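Local coordinates for protein trichothecene 15-O-acetyltransferase TRI3 (Fusarium sporotrichioides, PDB 3FOT) that transfers an acetyl group to the 15-hydroxyl of trichothecene intermediates, a step in the biosynthesis of fungal sesquiterpene mycotoxins such as T-2 toxin, at residues Cys92-Ser97 against Ala104-Glu109; Gly41-Asn46 against Val96-Glu101; Pro302-Ser307 against Ala389-Lys394; Ala361-Glu366 against Lys395-Trp400; Asn61-Ser66 against Glu457-Val462. One frame throughout, in Å; residues are numbered along the deposited sequence. Where two conformers were deposited one is given.

Interaction 1. Residues Cys92-Ser97 against Ala104-Glu109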
# COMPACT_ATOMS: atom_id res chain seq x y z
N CYS A 92 -8.33 -3.02 -12.33
CA CYS A 92 -9.41 -3.32 -11.38
C CYS A 92 -10.22 -4.60 -11.72
O CYS A 92 -11.01 -5.07 -10.88
CB CYS A 92 -10.35 -2.12 -11.24
SG CYS A 92 -11.28 -1.78 -12.76
N ALA A 93 -10.02 -5.16 -12.92
CA ALA A 93 -10.64 -6.45 -13.26
C ALA A 93 -9.69 -7.53 -13.77
O ALA A 93 -10.14 -8.53 -14.35
CB ALA A 93 -11.78 -6.24 -14.26
N CYS A 94 -8.38 -7.34 -13.56
CA CYS A 94 -7.43 -8.40 -13.87
C CYS A 94 -7.67 -9.56 -12.89
O CYS A 94 -8.21 -9.36 -11.79
CB CYS A 94 -5.98 -7.90 -13.79
SG CYS A 94 -5.54 -6.71 -15.07
N THR A 95 -7.28 -10.77 -13.31
CA THR A 95 -7.45 -11.96 -12.51
C THR A 95 -6.10 -12.68 -12.43
O THR A 95 -5.19 -12.40 -13.21
CB THR A 95 -8.49 -12.90 -13.15
OG1 THR A 95 -8.13 -13.17 -14.52
CG2 THR A 95 -9.88 -12.25 -13.12
N VAL A 96 -6.00 -13.64 -11.52
CA VAL A 96 -4.74 -14.31 -11.29
C VAL A 96 -4.89 -15.80 -11.52
O VAL A 96 -5.93 -16.39 -11.18
CB VAL A 96 -4.22 -14.06 -9.86
CG1 VAL A 96 -5.15 -14.62 -8.80
CG2 VAL A 96 -2.82 -14.67 -9.69
N SER A 97 -3.84 -16.39 -12.06
CA SER A 97 -3.73 -17.85 -12.15
C SER A 97 -2.29 -18.26 -11.94
O SER A 97 -1.38 -17.42 -11.93
CB SER A 97 -4.20 -18.37 -13.52
OG SER A 97 -3.44 -17.87 -14.60
N ALA A 104 3.16 -15.62 -10.41
CA ALA A 104 1.76 -15.63 -10.82
C ALA A 104 1.59 -15.16 -12.26
O ALA A 104 2.45 -14.47 -12.82
CB ALA A 104 0.97 -14.70 -9.92
N ILE A 105 0.44 -15.50 -12.84
CA ILE A 105 0.11 -15.02 -14.18
C ILE A 105 -1.06 -14.05 -14.05
O ILE A 105 -2.03 -14.33 -13.39
CB ILE A 105 -0.27 -16.19 -15.12
CG1 ILE A 105 0.88 -17.19 -15.23
CG2 ILE A 105 -0.72 -15.66 -16.50
CD1 ILE A 105 0.42 -18.58 -15.77
N ILE A 106 -0.92 -12.88 -14.66
CA ILE A 106 -1.96 -11.86 -14.59
C ILE A 106 -2.71 -11.83 -15.92
O ILE A 106 -2.10 -11.66 -16.99
CB ILE A 106 -1.37 -10.45 -14.32
CG1 ILE A 106 -0.75 -10.41 -12.91
CG2 ILE A 106 -2.44 -9.34 -14.54
CD1 ILE A 106 0.09 -9.18 -12.59
N THR A 107 -4.03 -11.96 -15.85
CA THR A 107 -4.82 -11.98 -17.09
C THR A 107 -5.82 -10.81 -17.09
O THR A 107 -6.38 -10.49 -16.04
CB THR A 107 -5.56 -13.32 -17.22
OG1 THR A 107 -4.59 -14.37 -17.38
CG2 THR A 107 -6.50 -13.33 -18.42
N TYR A 108 -6.01 -10.19 -18.25
CA TYR A 108 -7.12 -9.27 -18.44
C TYR A 108 -7.97 -9.69 -19.64
O TYR A 108 -7.43 -9.99 -20.71
CB TYR A 108 -6.66 -7.81 -18.63
CG TYR A 108 -7.88 -6.93 -18.78
CD1 TYR A 108 -8.66 -6.61 -17.66
CD2 TYR A 108 -8.32 -6.50 -20.05
CE1 TYR A 108 -9.84 -5.88 -17.77
CE2 TYR A 108 -9.50 -5.74 -20.18
CZ TYR A 108 -10.24 -5.44 -19.03
OH TYR A 108 -11.40 -4.71 -19.14
N GLU A 109 -9.29 -9.70 -19.46
CA GLU A 109 -10.20 -9.96 -20.58
C GLU A 109 -11.30 -8.89 -20.61
O GLU A 109 -11.94 -8.61 -19.60
CB GLU A 109 -10.80 -11.37 -20.47
CG GLU A 109 -11.81 -11.73 -21.58
CD GLU A 109 -12.45 -13.10 -21.38
OE1 GLU A 109 -12.50 -13.62 -20.24
OE2 GLU A 109 -12.91 -13.66 -22.39
O HOH W 1 -10.48 -9.78 -16.76
O HOH W 2 -4.20 -15.33 -14.92
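Four backbone hydrogen bonds join residues 92-97 to 104-109 as two reciprocal pairs. Thr-95 N donates to Thr-107 O over 2.9 Å, arriving in the carbonyl plane, and Thr-107 N answers to Thr-95 O with a nearly straight bond (173° at the hydrogen). Two residues on, Ser-97 N reaches Ile-105 O, while Ile-105 N closes the second ring on Ser-97 O at 2.8 Å. The non-hydrogen-bonded pair Val-96 and Ile-106 lies between, and there Val-96 CA directs its C-H at Ile-105 O, 3.4 Å away.

Two waters extend this grid. One donates to Ile-105 O and also hydrogen-bonds Ser-97 OG and Thr-107 OG1, hydroxyls of the same sheet face. The other accepts from Glu-109 N and donates to Ala-93 O, bridging the two segments beyond their last direct bond. Ser-97 OG, between its own backbone N and carbonyl carbon (chi1 61°), also rests 3.6 Å from Ile-105 CB.

On the Val-96 and Ile-106 face, Val-96 CG2 meets Ala-104 CB at 3.8 Å. Cys-94 SG stands oblique to the Tyr-108 ring, 5.2 Å from its centroid, a cysteine sulfur-aromatic contact, and Ala-93 CB meets the ring's edge at CE1. Tyr-108 OH bonds Glu-225 and Arg-86. The two strands, their axes 140° apart, form a beta hairpin whose strand 95-97 is the outer strand of a four-stranded antiparallel sheet.

Interaction 2. Residues Gly41-Asn46 against Val96-Glu101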
# COMPACT_ATOMS: atom_id res chain seq x y z
N GLY A 41 2.12 -12.33 -5.17
CA GLY A 41 1.45 -13.34 -5.98
C GLY A 41 1.74 -14.80 -5.65
O GLY A 41 1.05 -15.68 -6.17
N LEU A 42 2.73 -15.10 -4.80
CA LEU A 42 3.02 -16.51 -4.43
C LEU A 42 1.72 -17.25 -4.13
O LEU A 42 0.94 -16.83 -3.27
CB LEU A 42 3.94 -16.63 -3.23
CG LEU A 42 5.38 -16.16 -3.40
CD1 LEU A 42 6.10 -16.17 -2.04
CD2 LEU A 42 6.08 -17.09 -4.38
N GLU A 43 1.47 -18.32 -4.88
CA GLU A 43 0.17 -18.98 -4.81
C GLU A 43 -0.29 -19.30 -3.39
O GLU A 43 -1.42 -18.98 -3.01
CB GLU A 43 0.14 -20.22 -5.72
CG GLU A 43 -1.25 -20.82 -5.79
CD GLU A 43 -1.36 -21.93 -6.79
OE1 GLU A 43 -0.34 -22.31 -7.42
OE2 GLU A 43 -2.49 -22.41 -6.92
N GLU A 44 0.59 -19.91 -2.59
CA GLU A 44 0.23 -20.32 -1.22
C GLU A 44 -0.09 -19.15 -0.27
O GLU A 44 -0.73 -19.36 0.77
CB GLU A 44 1.32 -21.23 -0.61
CG GLU A 44 2.71 -20.61 -0.38
CD GLU A 44 3.66 -20.66 -1.58
OE1 GLU A 44 3.22 -20.95 -2.74
OE2 GLU A 44 4.86 -20.36 -1.36
N LYS A 45 0.37 -17.96 -0.61
CA LYS A 45 0.10 -16.75 0.17
C LYS A 45 -1.05 -15.94 -0.40
O LYS A 45 -1.93 -15.49 0.35
CB LYS A 45 1.36 -15.90 0.25
CG LYS A 45 2.55 -16.63 0.84
CD LYS A 45 3.50 -15.60 1.38
CE LYS A 45 4.91 -16.13 1.53
NZ LYS A 45 4.97 -17.13 2.61
N ASN A 46 -1.06 -15.77 -1.71
CA ASN A 46 -2.15 -15.06 -2.38
C ASN A 46 -3.52 -15.74 -2.16
O ASN A 46 -4.53 -15.06 -1.96
CB ASN A 46 -1.83 -14.90 -3.87
CG ASN A 46 -2.63 -13.79 -4.51
OD1 ASN A 46 -3.72 -14.03 -5.00
ND2 ASN A 46 -2.09 -12.55 -4.49
N VAL A 96 -6.00 -13.64 -11.52
CA VAL A 96 -4.74 -14.31 -11.29
C VAL A 96 -4.89 -15.80 -11.52
O VAL A 96 -5.93 -16.39 -11.18
CB VAL A 96 -4.22 -14.06 -9.86
CG1 VAL A 96 -5.15 -14.62 -8.80
CG2 VAL A 96 -2.82 -14.67 -9.69
N SER A 97 -3.84 -16.39 -12.06
CA SER A 97 -3.73 -17.85 -12.15
C SER A 97 -2.29 -18.26 -11.94
O SER A 97 -1.38 -17.42 -11.93
CB SER A 97 -4.20 -18.37 -13.52
OG SER A 97 -3.44 -17.87 -14.60
N TRP A 98 -2.09 -19.57 -11.78
CA TRP A 98 -0.75 -20.06 -11.59
C TRP A 98 -0.54 -21.30 -12.42
O TRP A 98 -1.48 -22.08 -12.67
CB TRP A 98 -0.50 -20.43 -10.14
CG TRP A 98 -0.51 -19.28 -9.19
CD1 TRP A 98 0.55 -18.50 -8.83
CD2 TRP A 98 -1.66 -18.75 -8.52
NE1 TRP A 98 0.14 -17.53 -7.93
CE2 TRP A 98 -1.21 -17.65 -7.73
CE3 TRP A 98 -3.02 -19.10 -8.47
CZ2 TRP A 98 -2.07 -16.91 -6.91
CZ3 TRP A 98 -3.89 -18.35 -7.66
CH2 TRP A 98 -3.40 -17.26 -6.90
N ASP A 99 0.71 -21.50 -12.80
CA ASP A 99 1.16 -22.86 -13.14
C ASP A 99 2.13 -23.35 -12.08
O ASP A 99 1.97 -23.03 -10.89
CB ASP A 99 1.73 -22.94 -14.56
CG ASP A 99 2.83 -21.93 -14.82
OD1 ASP A 99 3.52 -21.48 -13.87
OD2 ASP A 99 3.01 -21.61 -15.99
N ASP A 100 3.14 -24.11 -12.46
CA ASP A 100 4.03 -24.67 -11.46
C ASP A 100 5.16 -23.73 -11.06
O ASP A 100 5.87 -23.98 -10.06
CB ASP A 100 4.53 -26.05 -11.91
CG ASP A 100 3.38 -27.05 -12.06
OD1 ASP A 100 2.53 -27.15 -11.14
OD2 ASP A 100 3.32 -27.72 -13.09
N GLU A 101 5.32 -22.64 -11.80
CA GLU A 101 6.35 -21.65 -11.51
C GLU A 101 5.94 -20.80 -10.31
O GLU A 101 4.77 -20.74 -9.93
CB GLU A 101 6.62 -20.76 -12.71
CG GLU A 101 6.98 -21.53 -13.99
CD GLU A 101 7.48 -20.61 -15.09
OE1 GLU A 101 7.85 -19.45 -14.79
OE2 GLU A 101 7.52 -21.06 -16.26
O HOH W 3 2.40 -21.73 -8.13
O HOH W 4 -0.53 -24.19 -9.26
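This is a tryptophan-centred contact between a helix start and the region of strand 95-97: Leu-42 is the N-cap of the short helix 43-46, and Trp-98 is next to Ser-97 of the border strand of the antiparallel sheet. Glu-43 supplies the main overlap. Its CG is anti to the backbone N (chi1 -173°) and its extended chain lies along one face of the indole. CB sits 3.4 Å from the centroid of the Trp-98 five-membered ring, only 5° off the normal, a CH-pi contact. Farther out the carboxylate is stacked on the ring, planes 4° apart.

The polar ends of the carboxylate find other partners: OE2 forms a salt bridge with Arg-47, and one water donates to both Glu-43 OE1 and Asp-99 O. A second water is near both but has more acceptors in reach than protons. On the opposite indole face lies Val-96 CG2, offset toward the rim. Asn-46 CB meets the ring edge 3.7 Å from Trp-98 CZ2, while ND2 bonds Val-40 O and Asn-185. At that edge a single hydrogen bond helps set the indole's rotation: Trp-98 NE1 donates to Gly-41 O at 2.7 Å, close to the ring plane.

Interaction 3. Residues Pro302-Ser307 against Ala389-Lys394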
# COMPACT_ATOMS: atom_id res chain seq x y z
N PRO A 302 16.55 20.83 3.76
CA PRO A 302 16.07 20.26 2.49
C PRO A 302 16.52 18.82 2.29
O PRO A 302 17.66 18.45 2.63
CB PRO A 302 16.71 21.18 1.43
CG PRO A 302 16.99 22.45 2.15
CD PRO A 302 17.39 22.02 3.54
N GLY A 303 15.64 18.00 1.73
CA GLY A 303 15.95 16.62 1.46
C GLY A 303 15.63 15.71 2.64
O GLY A 303 15.59 14.49 2.48
N PHE A 304 15.41 16.29 3.81
CA PHE A 304 14.95 15.51 4.97
C PHE A 304 13.43 15.57 5.17
O PHE A 304 12.79 16.61 4.90
CB PHE A 304 15.64 15.96 6.24
CG PHE A 304 17.07 15.54 6.32
CD1 PHE A 304 17.41 14.27 6.77
CD2 PHE A 304 18.07 16.41 5.93
CE1 PHE A 304 18.74 13.88 6.86
CE2 PHE A 304 19.40 16.04 6.01
CZ PHE A 304 19.73 14.77 6.48
N THR A 305 12.85 14.47 5.64
CA THR A 305 11.41 14.40 5.74
C THR A 305 10.99 13.75 7.05
O THR A 305 11.78 13.10 7.74
CB THR A 305 10.80 13.53 4.63
OG1 THR A 305 11.22 12.18 4.85
CG2 THR A 305 11.24 14.00 3.21
N ILE A 306 9.71 13.90 7.35
CA ILE A 306 9.11 13.20 8.46
C ILE A 306 9.24 11.67 8.31
O ILE A 306 9.28 10.96 9.30
CB ILE A 306 7.64 13.65 8.66
CG1 ILE A 306 7.04 13.12 9.95
CG2 ILE A 306 6.77 13.34 7.43
CD1 ILE A 306 5.74 13.84 10.38
N SER A 307 9.33 11.17 7.07
CA SER A 307 9.57 9.73 6.87
C SER A 307 10.96 9.29 7.41
O SER A 307 11.10 8.21 8.01
CB SER A 307 9.47 9.38 5.39
OG SER A 307 8.13 9.35 4.99
N ALA A 389 20.67 9.58 13.43
CA ALA A 389 19.99 8.49 12.74
C ALA A 389 19.40 8.96 11.40
O ALA A 389 19.60 8.28 10.39
CB ALA A 389 18.94 7.90 13.62
N CYS A 390 18.72 10.11 11.39
CA CYS A 390 18.19 10.67 10.12
C CYS A 390 19.27 10.87 9.07
O CYS A 390 19.04 10.59 7.90
CB CYS A 390 17.50 12.01 10.34
SG CYS A 390 15.92 11.90 11.21
N ARG A 391 20.44 11.37 9.47
CA ARG A 391 21.53 11.59 8.50
C ARG A 391 22.06 10.26 7.94
O ARG A 391 22.33 10.18 6.74
CB ARG A 391 22.65 12.42 9.13
CG ARG A 391 22.21 13.81 9.58
CD ARG A 391 23.39 14.75 9.91
NE ARG A 391 22.91 16.04 10.44
CZ ARG A 391 22.38 17.02 9.70
NH1 ARG A 391 22.26 16.87 8.38
NH2 ARG A 391 21.97 18.14 10.27
N ASN A 392 22.17 9.24 8.80
CA ASN A 392 22.50 7.86 8.42
C ASN A 392 21.45 7.29 7.44
O ASN A 392 21.79 6.69 6.42
CB ASN A 392 22.56 6.93 9.64
CG ASN A 392 23.91 6.95 10.38
OD1 ASN A 392 24.77 6.12 10.13
ND2 ASN A 392 24.07 7.87 11.32
N ILE A 393 20.18 7.47 7.78
CA ILE A 393 19.08 7.02 6.92
C ILE A 393 19.12 7.67 5.54
O ILE A 393 19.07 6.98 4.51
CB ILE A 393 17.71 7.24 7.61
CG1 ILE A 393 17.61 6.37 8.86
CG2 ILE A 393 16.50 6.94 6.65
CD1 ILE A 393 16.70 6.96 9.94
N LYS A 394 19.21 8.99 5.50
CA LYS A 394 19.20 9.70 4.22
C LYS A 394 20.41 9.31 3.38
O LYS A 394 20.26 9.08 2.18
CB LYS A 394 19.14 11.20 4.44
CG LYS A 394 19.21 12.02 3.15
CD LYS A 394 19.04 13.49 3.45
CE LYS A 394 19.01 14.33 2.17
NZ LYS A 394 17.96 13.84 1.21
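Phe-304 has one ring face covered by the hydrocarbon chain of Lys-394, which crosses the ring at about a right angle. The evidence is the position of Lys-394 CD, 3.4 Å from the Phe-304 centroid and 16° off the ring normal, which makes this a CH-pi contact. Lys-394 CB also approaches the ring, 3.6 Å from Phe-304 CE1.

The lysine is extended as far as CE, then bends at chi4 (55°), and the bend carries the ammonium to the backbone of the loop. Lys-394 NZ donates to Gly-303 O at 2.8 Å. The C=O...N angle is only 105° and the nitrogen stands above the carbonyl plane, so the bond does not use a lone-pair direction. NZ is also 5.4 Å from the Phe-304 centroid, too long for more than a weak cation-pi attraction.

The ring's edge meets the helix backbone: Cys-390 O lies in the ring plane, 3.5 Å from Phe-304 CE1, while accepting the helical bond from Lys-394 N. Arg-391 completes the approach from an oblique direction, with NH1 3.8 Å from Phe-304 CZ and the guanidinium almost perpendicular to the ring.

The contact sits at the surface and pins the loop leading into helix 306-321, for which Thr-305 is the N-cap, against helix 379-401. Phe-304 also touches Val-296 of helix 286-299, Cys-390 packs on Ala-312 of helix 306-321, and the neighbouring Ile-393 reaches Val-363 and Ile-365 of strand 358-365.

Interaction 4. Residues Ala361-Glu366 against Lys395-Trp400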
# COMPACT_ATOMS: atom_id res chain seq x y z
N ALA A 361 15.83 -0.57 -1.44
CA ALA A 361 17.02 0.12 -0.94
C ALA A 361 17.38 -0.53 0.39
O ALA A 361 16.58 -1.28 0.95
CB ALA A 361 16.76 1.64 -0.73
N VAL A 362 18.58 -0.27 0.90
CA VAL A 362 18.95 -0.84 2.18
C VAL A 362 19.32 0.31 3.10
O VAL A 362 20.27 1.07 2.83
CB VAL A 362 20.12 -1.87 2.09
CG1 VAL A 362 20.44 -2.43 3.46
CG2 VAL A 362 19.77 -3.01 1.14
N VAL A 363 18.53 0.48 4.15
CA VAL A 363 18.85 1.43 5.22
C VAL A 363 19.90 0.80 6.15
O VAL A 363 19.76 -0.34 6.57
CB VAL A 363 17.57 1.77 6.02
CG1 VAL A 363 17.88 2.63 7.26
CG2 VAL A 363 16.60 2.48 5.11
N ARG A 364 20.94 1.58 6.47
CA ARG A 364 22.00 1.13 7.35
C ARG A 364 22.31 2.19 8.39
O ARG A 364 22.52 3.36 8.04
CB ARG A 364 23.27 0.84 6.56
CG ARG A 364 23.18 -0.32 5.61
CD ARG A 364 24.49 -0.48 4.84
NE ARG A 364 25.66 -0.21 5.70
CZ ARG A 364 26.35 -1.13 6.36
NH1 ARG A 364 26.02 -2.42 6.29
NH2 ARG A 364 27.38 -0.77 7.11
N ILE A 365 22.31 1.79 9.65
CA ILE A 365 22.71 2.70 10.73
C ILE A 365 23.74 1.96 11.58
O ILE A 365 23.42 0.93 12.17
CB ILE A 365 21.52 3.18 11.60
CG1 ILE A 365 20.42 3.85 10.75
CG2 ILE A 365 22.03 4.11 12.74
CD1 ILE A 365 19.06 3.91 11.41
N GLU A 366 24.98 2.46 11.60
CA GLU A 366 26.03 1.90 12.44
C GLU A 366 26.13 2.73 13.71
O GLU A 366 25.45 3.75 13.86
CB GLU A 366 27.39 1.93 11.72
CG GLU A 366 27.43 1.33 10.31
CD GLU A 366 28.76 1.62 9.63
OE1 GLU A 366 28.79 1.72 8.39
OE2 GLU A 366 29.79 1.77 10.34
N LYS A 395 21.58 9.21 4.01
CA LYS A 395 22.81 8.80 3.34
C LYS A 395 22.68 7.40 2.73
O LYS A 395 23.07 7.20 1.57
CB LYS A 395 24.02 8.92 4.29
CG LYS A 395 25.30 8.23 3.80
N SER A 396 22.11 6.46 3.50
CA SER A 396 21.79 5.11 3.01
C SER A 396 20.94 5.13 1.76
O SER A 396 21.25 4.46 0.77
CB SER A 396 21.01 4.31 4.08
OG SER A 396 21.77 4.04 5.21
N TYR A 397 19.83 5.86 1.82
CA TYR A 397 18.91 5.92 0.69
C TYR A 397 19.64 6.42 -0.55
O TYR A 397 19.50 5.84 -1.63
CB TYR A 397 17.67 6.75 1.02
CG TYR A 397 16.59 5.92 1.66
CD1 TYR A 397 16.18 6.13 2.98
CD2 TYR A 397 15.98 4.88 0.95
CE1 TYR A 397 15.18 5.34 3.57
CE2 TYR A 397 14.99 4.10 1.52
CZ TYR A 397 14.60 4.33 2.82
OH TYR A 397 13.62 3.52 3.35
N ARG A 398 20.47 7.45 -0.37
CA ARG A 398 21.29 8.01 -1.45
C ARG A 398 22.10 6.95 -2.22
O ARG A 398 22.14 7.00 -3.45
CB ARG A 398 22.22 9.11 -0.90
CG ARG A 398 22.58 10.19 -1.90
N GLN A 399 22.69 5.99 -1.52
CA GLN A 399 23.45 4.92 -2.16
C GLN A 399 22.60 4.09 -3.11
O GLN A 399 23.12 3.37 -3.95
CB GLN A 399 24.06 3.97 -1.11
N TRP A 400 21.29 4.17 -2.95
CA TRP A 400 20.41 3.33 -3.74
C TRP A 400 19.65 4.18 -4.74
O TRP A 400 19.66 3.89 -5.92
CB TRP A 400 19.48 2.53 -2.83
CG TRP A 400 20.27 1.54 -1.99
CD1 TRP A 400 20.86 1.77 -0.78
CD2 TRP A 400 20.61 0.20 -2.35
NE1 TRP A 400 21.53 0.66 -0.36
CE2 TRP A 400 21.40 -0.33 -1.31
CE3 TRP A 400 20.32 -0.62 -3.45
CZ2 TRP A 400 21.91 -1.63 -1.33
CZ3 TRP A 400 20.82 -1.90 -3.48
CH2 TRP A 400 21.61 -2.41 -2.43
O HOH W 5 22.76 0.72 2.17
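Trp-400, Tyr-397 and Ser-396 of helix 379-401 pack on strand 358-365 in a helix-on-strand arrangement, within an enzyme of the BAHD superfamily. The two local axes approach to 7.1 Å and run roughly antiparallel, at 150°. The strand pairs with strand 333-340, and the contact is mostly buried.

Packing comes first. The indole of Trp-400 presents one face to the strand backbone: Ala-361 CA is 4.0 Å from the centroid of the five-membered ring, over the face, and Val-362 N is stacked over the same face. On the six-membered ring, beside the NE1 side, Val-362 CG2 meets Trp-400 CZ2 at 3.5 Å. Ala-361 CB touches both Trp-400 CB and Tyr-397 CD2, filling the angle between the two aromatic side chains. Val-363 CG2 comes to Tyr-397 CE1 at 3.5 Å, obliquely to that ring, whose OH bonds Thr-337 of the partner strand. Helix 246-264 adds Tyr-255, which touches both Val-362 and Trp-400, and Lys-251, in a cation-pi contact with the indole.

Polar contacts are fewer. Ser-396 OG lies anti to the carbonyl carbon (chi1 -66°), a position from which it hydrogen-bonds Asn-392 O, one helical turn back, and accepts from Arg-364 N at 2.9 Å. Finally, a single water lying in the indole plane accepts from Trp-400 NE1 at 2.8 Å and donates to Val-362 O at 2.6 Å.

Interaction 5. Residues Asn61-Ser66 against Glu457-Val462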
# COMPACT_ATOMS: atom_id res chain seq x y z
N ASN A 61 -21.65 12.90 5.19
CA ASN A 61 -22.64 13.49 4.32
C ASN A 61 -22.70 15.00 4.56
O ASN A 61 -23.21 15.46 5.60
CB ASN A 61 -24.02 12.86 4.54
CG ASN A 61 -25.09 13.52 3.67
OD1 ASN A 61 -24.77 14.35 2.82
ND2 ASN A 61 -26.34 13.11 3.85
N ILE A 62 -22.13 15.77 3.64
CA ILE A 62 -22.17 17.24 3.75
C ILE A 62 -22.97 17.86 2.62
O ILE A 62 -22.88 19.06 2.34
CB ILE A 62 -20.77 17.87 3.83
CG1 ILE A 62 -19.90 17.50 2.61
CG2 ILE A 62 -20.11 17.50 5.15
CD1 ILE A 62 -18.75 18.49 2.37
N ALA A 63 -23.76 17.02 1.96
CA ALA A 63 -24.49 17.42 0.78
C ALA A 63 -25.58 18.47 1.08
O ALA A 63 -26.03 18.60 2.23
CB ALA A 63 -25.10 16.20 0.13
N PRO A 64 -26.01 19.20 0.02
CA PRO A 64 -27.17 20.07 0.15
C PRO A 64 -28.33 19.22 0.67
O PRO A 64 -28.40 18.03 0.34
CB PRO A 64 -27.47 20.52 -1.28
CG PRO A 64 -26.22 20.28 -2.07
CD PRO A 64 -25.46 19.17 -1.35
N ALA A 65 -29.21 19.80 1.46
CA ALA A 65 -30.33 19.04 2.05
C ALA A 65 -31.18 18.32 0.99
O ALA A 65 -31.71 17.23 1.24
CB ALA A 65 -31.20 19.96 2.89
N SER A 66 -31.28 18.92 -0.18
CA SER A 66 -32.07 18.37 -1.29
C SER A 66 -31.41 17.19 -2.03
O SER A 66 -31.98 16.66 -2.99
CB SER A 66 -32.38 19.49 -2.28
OG SER A 66 -31.20 19.93 -2.92
N GLU A 457 -21.02 21.17 -6.20
CA GLU A 457 -21.43 21.07 -4.80
C GLU A 457 -20.77 19.88 -4.10
O GLU A 457 -20.74 18.78 -4.64
CB GLU A 457 -22.95 20.92 -4.69
CG GLU A 457 -23.73 22.17 -5.11
CD GLU A 457 -25.22 21.90 -5.20
OE1 GLU A 457 -25.62 20.96 -5.93
OE2 GLU A 457 -25.99 22.63 -4.55
N ASN A 458 -20.26 20.12 -2.90
CA ASN A 458 -19.70 19.04 -2.09
C ASN A 458 -20.85 18.16 -1.66
O ASN A 458 -21.93 18.66 -1.31
CB ASN A 458 -19.00 19.58 -0.85
CG ASN A 458 -17.68 20.22 -1.16
OD1 ASN A 458 -17.03 19.90 -2.16
ND2 ASN A 458 -17.25 21.14 -0.29
N VAL A 459 -20.61 16.85 -1.69
CA VAL A 459 -21.60 15.88 -1.33
C VAL A 459 -21.10 15.02 -0.16
O VAL A 459 -21.79 14.90 0.86
CB VAL A 459 -21.97 15.00 -2.53
CG1 VAL A 459 -22.87 13.88 -2.11
CG2 VAL A 459 -22.68 15.88 -3.64
N LEU A 460 -19.90 14.46 -0.29
CA LEU A 460 -19.32 13.67 0.81
C LEU A 460 -17.93 14.18 1.13
O LEU A 460 -17.12 14.38 0.24
CB LEU A 460 -19.28 12.17 0.46
CG LEU A 460 -20.67 11.52 0.40
CD1 LEU A 460 -20.62 10.27 -0.50
CD2 LEU A 460 -21.13 11.14 1.77
N SER A 461 -17.68 14.44 2.41
CA SER A 461 -16.35 14.89 2.84
C SER A 461 -15.52 13.66 3.16
O SER A 461 -16.01 12.76 3.87
CB SER A 461 -16.46 15.73 4.11
OG SER A 461 -15.17 16.22 4.43
N VAL A 462 -14.31 13.59 2.62
CA VAL A 462 -13.44 12.45 2.93
C VAL A 462 -12.66 12.82 4.19
O VAL A 462 -11.69 13.59 4.11
CB VAL A 462 -12.48 12.06 1.77
CG1 VAL A 462 -11.69 10.80 2.11
CG2 VAL A 462 -13.27 11.84 0.45
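Ile-62 lays its longer branch along residues 458-461. From CB, CG1 leaves between the backbone N and the carbonyl carbon (chi1 57°), a setting that holds it 3.7 Å from Val-459 O and 3.8 Å from Ser-461 N. The shorter branch, CG2, comes no nearer than 4.2 Å, to Ser-461 CB. At the tip, CD1 presses on Asn-458 CB at 3.4 Å, with Ser-461 CB slightly farther off. The backbone fixes the same residue: Ile-62 N donates to Val-459 O at 2.9 Å.

Here strand 53-61 runs out beside strand 457-469 in the six-stranded mixed sheet. Asn-61 and Leu-460 form an antiparallel non-hydrogen-bonded pair, and on the other flank Val-459 and Leu-460 both face Ile-450, a classic beta bulge. Past the pair the chain turns: Asn-61 OD1 accepts from Ala-63 N at 3.0 Å, an Asx turn. That leads Ala-63 along the bulged strand, where its CA points a C-H almost straight (171°) at Asn-458 O and its CB meets Val-459 CG1 at 3.9 Å. Leu-460 CD2 lies against Asn-61 CA, while the amide of Asn-458 turns to Lys-451 NZ through OD1.

In the fold
The five contacts fall into two close pairs and one distant member. Interactions 1 and 2, centres 11 Å apart, share Val-96 and Ser-97 on strand 95-97, and Ala-104 CB touches Trp-98 NE1. Interactions 3 and 4, 10 Å apart, both use helix 379-401. The two pairs are well separated: interactions 1 and 3 lie about 38 Å apart between centres, on opposite sides of the chain's centre. Interaction 5 joins segments 391 positions apart at their closest ends, and its span encloses interactions 1, 3 and 4 while alternating with interaction 2. Leu-42 (about 10 Å) and Ala-361 (about 9 Å), side chain to side chain, bring interactions 2 and 4 near His-414, which binds 15-deacetylcalonectrin; the others lie farther off.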